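Local atomic coordinates of CRISPR-associated protein CasA/Cse1 (Thermus thermophilus, PDB entry 4AN8), a protein that serves as a subunit of the Cascade ribonucleoprotein complex in CRISPR adaptive immunity, the bacterial defence that uses crRNA to target invading nucleic acids. Residues 313-326 / 365-379. Residues are numbered along the deposited sequence; the frame is centred on the assembly and turned at random. Where two conformers were deposited one is given.
Sequences RQGGKVAATLEHAE and LPSGLLTPKAEENLE
The guanidinium of Arg313 has Pro372 O over one face and Glu375 OE1 at its edge, nearly in plane. The grip is side-on, with two nitrogens on one oxygen: NE of Arg313 lies 2.8 Å from OE1 of Glu375, on that oxygen's anti lone pair, while NH2 gives a longer, more bent bond from above the carboxylate plane. The two planes stand almost perpendicular, 88° apart. A bend at chi3 (40°) in Arg313 turns its guanidinium over the first turn of helix 372-403, where NH2 comes within 3.6 Å of Pro372 CA. A water takes the backbone N-H of Arg313 and donates to the same Glu375 OE1, tying main chain and side chain to one oxygen. One turn on, Gln314 and Glu379 reach toward each other; amide and carboxylate are steeply turned, and the bond from NE2 to OE2 is weak at 3.4 Å.

On the other side of the contact, in the conformer given, the carboxylate of Glu326 receives Leu370 N from above its plane, OE2 lying 2.8 Å away with an N-H...O angle of 163°; Glu326 was modelled in two, so this bond is less certain. The Leu370 side chain lies across Glu323, with Leu370 CD1 4.0 Å from Glu323 CA, and its CD2 meets Val318 CG2. Deeper in, Leu322 and Leu365 run alongside in opposing senses, CD1 to CD1 at 3.9 Å, and Leu369 continues this apolar layer towards Phe445.

Thr371 is the N-cap of helix 372-403, its OG1 donating to Gly368 O and accepting weakly from Ala374 N. Two overlapping type I turns, Pro366 to Leu369 and Gly368 to Thr371, lead into this helix, the first of the C-terminal helical bundle characteristic of Cse1 proteins; loop 365-370 packs on helix 320-333, while the helix start takes the polar contacts of Arg313 and Gln314.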
loop_
_atom_site.group_PDB
_atom_site.type_symbol
_atom_site.label_atom_id
_atom_site.label_comp_id
_atom_site.label_asym_id
_atom_site.label_seq_id
_atom_site.Cartn_x
_atom_site.Cartn_y
_atom_site.Cartn_z
ATOM N N ARG A 313 5.314 -14.896 -15.439
ATOM C CA ARG A 313 4.856 -16.166 -16.004
ATOM C C ARG A 313 3.330 -16.196 -16.188
ATOM O O ARG A 313 2.808 -17.013 -16.955
ATOM C CB ARG A 313 5.294 -17.344 -15.133
ATOM C CG ARG A 313 4.388 -17.567 -13.931
ATOM C CD ARG A 313 4.909 -18.673 -13.042
ATOM N NE ARG A 313 6.358 -18.597 -12.914
ATOM C CZ ARG A 313 7.188 -19.534 -13.351
ATOM N NH1 ARG A 313 6.706 -20.630 -13.925
ATOM N NH2 ARG A 313 8.498 -19.382 -13.203
ATOM N N GLN A 314 2.614 -15.322 -15.482
ATOM C CA GLN A 314 1.159 -15.276 -15.608
ATOM C C GLN A 314 0.716 -14.025 -16.327
ATOM O O GLN A 314 -0.467 -13.705 -16.368
ATOM C CB GLN A 314 0.484 -15.374 -14.247
ATOM C CG GLN A 314 0.614 -16.742 -13.597
ATOM C CD GLN A 314 -0.571 -17.052 -12.695
ATOM O OE1 GLN A 314 -1.406 -16.179 -12.424
ATOM N NE2 GLN A 314 -0.654 -18.295 -12.228
ATOM N N GLY A 315 1.671 -13.313 -16.906
ATOM C CA GLY A 315 1.349 -12.086 -17.600
ATOM C C GLY A 315 1.424 -10.874 -16.701
ATOM O O GLY A 315 1.161 -9.769 -17.150
ATOM N N GLY A 316 1.784 -11.068 -15.437
ATOM C CA GLY A 316 1.729 -9.966 -14.479
ATOM C C GLY A 316 3.030 -9.187 -14.339
ATOM O O GLY A 316 3.988 -9.438 -15.067
ATOM N N LYS A 317 3.058 -8.229 -13.413
ATOM C CA LYS A 317 4.319 -7.590 -13.016
ATOM C C LYS A 317 4.486 -7.430 -11.504
ATOM O O LYS A 317 3.645 -6.855 -10.833
ATOM C CB LYS A 317 4.495 -6.249 -13.712
ATOM C CG LYS A 317 5.196 -6.368 -15.024
ATOM C CD LYS A 317 4.715 -5.310 -15.969
ATOM C CE LYS A 317 5.179 -5.604 -17.377
ATOM N NZ LYS A 317 4.451 -4.743 -18.338
ATOM N N VAL A 318 5.595 -7.941 -10.992
ATOM C CA VAL A 318 5.947 -7.804 -9.591
ATOM C C VAL A 318 6.295 -6.345 -9.282
ATOM O O VAL A 318 6.777 -5.604 -10.141
ATOM C CB VAL A 318 7.132 -8.710 -9.272
ATOM C CG1 VAL A 318 7.457 -8.680 -7.800
ATOM C CG2 VAL A 318 6.819 -10.134 -9.701
ATOM N N ALA A 319 6.011 -5.899 -8.072
ATOM C CA ALA A 319 6.444 -4.562 -7.684
ATOM C C ALA A 319 7.975 -4.556 -7.669
ATOM O O ALA A 319 8.595 -5.533 -7.196
ATOM C CB ALA A 319 5.893 -4.205 -6.296
ATOM N N ALA A 320 8.572 -3.467 -8.171
ATOM C CA ALA A 320 10.032 -3.309 -8.194
ATOM C C ALA A 320 10.665 -3.382 -6.792
ATOM O O ALA A 320 11.720 -4.009 -6.612
ATOM C CB ALA A 320 10.450 -1.990 -8.934
ATOM N N THR A 321 10.020 -2.762 -5.799
ATOM C CA THR A 321 10.504 -2.875 -4.422
ATOM C C THR A 321 10.613 -4.325 -3.990
ATOM O O THR A 321 11.558 -4.704 -3.307
ATOM C CB THR A 321 9.630 -2.095 -3.390
ATOM O OG1 THR A 321 8.262 -2.571 -3.424
ATOM C CG2 THR A 321 9.685 -0.561 -3.664
ATOM N N LEU A 322 9.637 -5.142 -4.358
ATOM C CA LEU A 322 9.649 -6.566 -3.974
ATOM C C LEU A 322 10.717 -7.325 -4.777
ATOM O O LEU A 322 11.436 -8.157 -4.242
ATOM C CB LEU A 322 8.264 -7.202 -4.162
ATOM C CG LEU A 322 8.146 -8.725 -3.926
ATOM C CD1 LEU A 322 8.620 -9.073 -2.525
ATOM C CD2 LEU A 322 6.727 -9.239 -4.136
ATOM N N GLU A 323 10.850 -7.009 -6.054
ATOM C CA GLU A 323 11.920 -7.612 -6.847
ATOM C C GLU A 323 13.275 -7.260 -6.248
ATOM O O GLU A 323 14.134 -8.119 -6.101
ATOM C CB GLU A 323 11.843 -7.190 -8.312
ATOM C CG GLU A 323 12.789 -7.955 -9.223
ATOM C CD GLU A 323 12.566 -7.655 -10.711
ATOM O OE1 GLU A 323 11.844 -6.685 -11.032
ATOM O OE2 GLU A 323 13.109 -8.391 -11.566
ATOM N N HIS A 324 13.454 -5.992 -5.891
ATOM C CA HIS A 324 14.723 -5.503 -5.327
ATOM C C HIS A 324 15.005 -6.120 -3.946
ATOM O O HIS A 324 16.107 -6.599 -3.695
ATOM C CB HIS A 324 14.701 -3.974 -5.259
ATOM C CG HIS A 324 15.730 -3.378 -4.355
ATOM N ND1 HIS A 324 17.055 -3.248 -4.710
ATOM C CD2 HIS A 324 15.627 -2.846 -3.113
ATOM C CE1 HIS A 324 17.718 -2.659 -3.736
ATOM N NE2 HIS A 324 16.875 -2.402 -2.752
ATOM N N ALA A 325 14.006 -6.132 -3.066
ATOM C CA ALA A 325 14.176 -6.725 -1.742
ATOM C C ALA A 325 14.549 -8.210 -1.862
ATOM O O ALA A 325 15.473 -8.686 -1.199
ATOM C CB ALA A 325 12.914 -6.555 -0.899
ATOM N N GLU A 326 13.833 -8.925 -2.718
ATOM C CA GLU A 326 14.105 -10.343 -2.939
ATOM C C GLU A 326 15.569 -10.554 -3.349
ATOM O O GLU A 326 16.274 -11.371 -2.752
ATOM C CB GLU A 326 13.149 -10.908 -3.992
ATOM C CG GLU A 326 12.871 -12.396 -3.861
ATOM C CD GLU A 326 13.728 -13.254 -4.785
ATOM O OE1 GLU A 326 14.585 -12.703 -5.515
ATOM O OE2 GLU A 326 13.532 -14.485 -4.785
ATOM N N LEU A 365 8.515 -12.654 3.724
ATOM C CA LEU A 365 9.133 -12.434 2.428
ATOM C C LEU A 365 10.151 -13.549 2.224
ATOM O O LEU A 365 11.314 -13.427 2.607
ATOM C CB LEU A 365 9.812 -11.068 2.375
ATOM C CG LEU A 365 9.912 -10.481 0.979
ATOM C CD1 LEU A 365 10.174 -8.993 1.034
ATOM C CD2 LEU A 365 11.004 -11.196 0.191
ATOM N N PRO A 366 9.703 -14.657 1.636
ATOM C CA PRO A 366 10.472 -15.908 1.513
ATOM C C PRO A 366 11.739 -15.695 0.690
ATOM O O PRO A 366 11.676 -15.006 -0.314
ATOM C CB PRO A 366 9.510 -16.837 0.771
ATOM C CG PRO A 366 8.124 -16.188 0.945
ATOM C CD PRO A 366 8.393 -14.721 0.967
ATOM N N SER A 367 12.854 -16.294 1.086
ATOM C CA SER A 367 14.136 -16.013 0.442
ATOM C C SER A 367 14.182 -16.315 -1.063
ATOM O O SER A 367 14.790 -15.566 -1.830
ATOM C CB SER A 367 15.270 -16.739 1.168
ATOM O OG SER A 367 14.965 -18.110 1.346
ATOM N N GLY A 368 13.547 -17.401 -1.485
ATOM C CA GLY A 368 13.626 -17.804 -2.881
ATOM C C GLY A 368 12.341 -17.564 -3.650
ATOM O O GLY A 368 12.041 -18.272 -4.610
ATOM N N LEU A 369 11.597 -16.540 -3.241
ATOM C CA LEU A 369 10.252 -16.321 -3.755
ATOM C C LEU A 369 10.247 -16.241 -5.280
ATOM O O LEU A 369 9.395 -16.846 -5.933
ATOM C CB LEU A 369 9.613 -15.075 -3.119
ATOM C CG LEU A 369 8.267 -14.667 -3.729
ATOM C CD1 LEU A 369 7.240 -15.749 -3.437
ATOM C CD2 LEU A 369 7.788 -13.305 -3.240
ATOM N N LEU A 370 11.210 -15.533 -5.859
ATOM C CA LEU A 370 11.180 -15.308 -7.306
ATOM C C LEU A 370 11.996 -16.300 -8.144
ATOM O O LEU A 370 12.486 -15.959 -9.216
ATOM C CB LEU A 370 11.556 -13.860 -7.649
ATOM C CG LEU A 370 10.574 -12.763 -7.206
ATOM C CD1 LEU A 370 10.989 -11.401 -7.728
ATOM C CD2 LEU A 370 9.156 -13.065 -7.653
ATOM N N THR A 371 12.132 -17.530 -7.659
ATOM C CA THR A 371 12.721 -18.617 -8.452
ATOM C C THR A 371 11.596 -19.412 -9.127
ATOM O O THR A 371 10.457 -19.375 -8.665
ATOM C CB THR A 371 13.550 -19.564 -7.561
ATOM O OG1 THR A 371 12.695 -20.164 -6.583
ATOM C CG2 THR A 371 14.655 -18.792 -6.832
ATOM N N PRO A 372 11.907 -20.129 -10.225
ATOM C CA PRO A 372 10.907 -20.918 -10.969
ATOM C C PRO A 372 10.183 -21.959 -10.117
ATOM O O PRO A 372 8.990 -22.177 -10.289
ATOM C CB PRO A 372 11.746 -21.620 -12.047
ATOM C CG PRO A 372 12.899 -20.704 -12.273
ATOM C CD PRO A 372 13.216 -20.119 -10.911
ATOM N N LYS A 373 10.903 -22.602 -9.209
ATOM C CA LYS A 373 10.298 -23.620 -8.369
ATOM C C LYS A 373 9.300 -22.986 -7.400
ATOM O O LYS A 373 8.134 -23.378 -7.366
ATOM C CB LYS A 373 11.375 -24.426 -7.622
ATOM C CG LYS A 373 10.868 -25.289 -6.466
ATOM C CD LYS A 373 9.608 -26.088 -6.814
ATOM C CE LYS A 373 9.860 -27.151 -7.865
ATOM N NZ LYS A 373 8.651 -28.001 -8.078
ATOM N N ALA A 374 9.758 -22.002 -6.627
ATOM C CA ALA A 374 8.859 -21.276 -5.740
ATOM C C ALA A 374 7.668 -20.705 -6.514
ATOM O O ALA A 374 6.532 -20.820 -6.073
ATOM C CB ALA A 374 9.607 -20.178 -4.994
ATOM N N GLU A 375 7.914 -20.103 -7.673
ATOM C CA GLU A 375 6.810 -19.520 -8.433
ATOM C C GLU A 375 5.836 -20.621 -8.835
ATOM O O GLU A 375 4.622 -20.435 -8.800
ATOM C CB GLU A 375 7.305 -18.723 -9.642
ATOM C CG GLU A 375 8.031 -17.435 -9.233
ATOM C CD GLU A 375 8.429 -16.538 -10.395
ATOM O OE1 GLU A 375 7.911 -16.705 -11.520
ATOM O OE2 GLU A 375 9.266 -15.645 -10.175
ATOM N N GLU A 376 6.389 -21.778 -9.191
ATOM C CA GLU A 376 5.600 -22.933 -9.588
ATOM C C GLU A 376 4.740 -23.393 -8.422
ATOM O O GLU A 376 3.537 -23.611 -8.577
ATOM C CB GLU A 376 6.524 -24.064 -10.052
ATOM C CG GLU A 376 5.935 -25.463 -9.960
ATOM C CD GLU A 376 6.981 -26.551 -10.168
ATOM O OE1 GLU A 376 7.866 -26.379 -11.036
ATOM O OE2 GLU A 376 6.924 -27.577 -9.456
ATOM N N ASN A 377 5.358 -23.527 -7.255
ATOM C CA ASN A 377 4.621 -23.905 -6.051
ATOM C C ASN A 377 3.494 -22.927 -5.717
ATOM O O ASN A 377 2.390 -23.343 -5.352
ATOM C CB ASN A 377 5.557 -24.058 -4.856
ATOM C CG ASN A 377 6.412 -25.284 -4.957
ATOM O OD1 ASN A 377 6.039 -26.251 -5.621
ATOM N ND2 ASN A 377 7.579 -25.258 -4.319
ATOM N N LEU A 378 3.777 -21.636 -5.844
ATOM C CA LEU A 378 2.791 -20.609 -5.530
ATOM C C LEU A 378 1.620 -20.711 -6.497
ATOM O O LEU A 378 0.464 -20.649 -6.090
ATOM C CB LEU A 378 3.426 -19.217 -5.592
ATOM C CG LEU A 378 2.564 -18.029 -5.161
ATOM C CD1 LEU A 378 1.982 -18.238 -3.745
ATOM C CD2 LEU A 378 3.386 -16.738 -5.221
ATOM N N GLU A 379 1.925 -20.888 -7.778
ATOM C CA GLU A 379 0.898 -21.056 -8.796
ATOM C C GLU A 379 -0.035 -22.235 -8.452
ATOM O O GLU A 379 -1.256 -22.104 -8.479
ATOM C CB GLU A 379 1.561 -21.262 -10.163
ATOM C CG GLU A 379 0.666 -21.018 -11.367
ATOM C CD GLU A 379 1.443 -21.008 -12.688
ATOM O OE1 GLU A 379 2.694 -20.991 -12.651
ATOM O OE2 GLU A 379 0.804 -21.018 -13.763
HETATM O O HOH W 1 7.252 -15.148 -13.710
HETATM O O HOH W 2 -2.517 -19.605 -9.606
#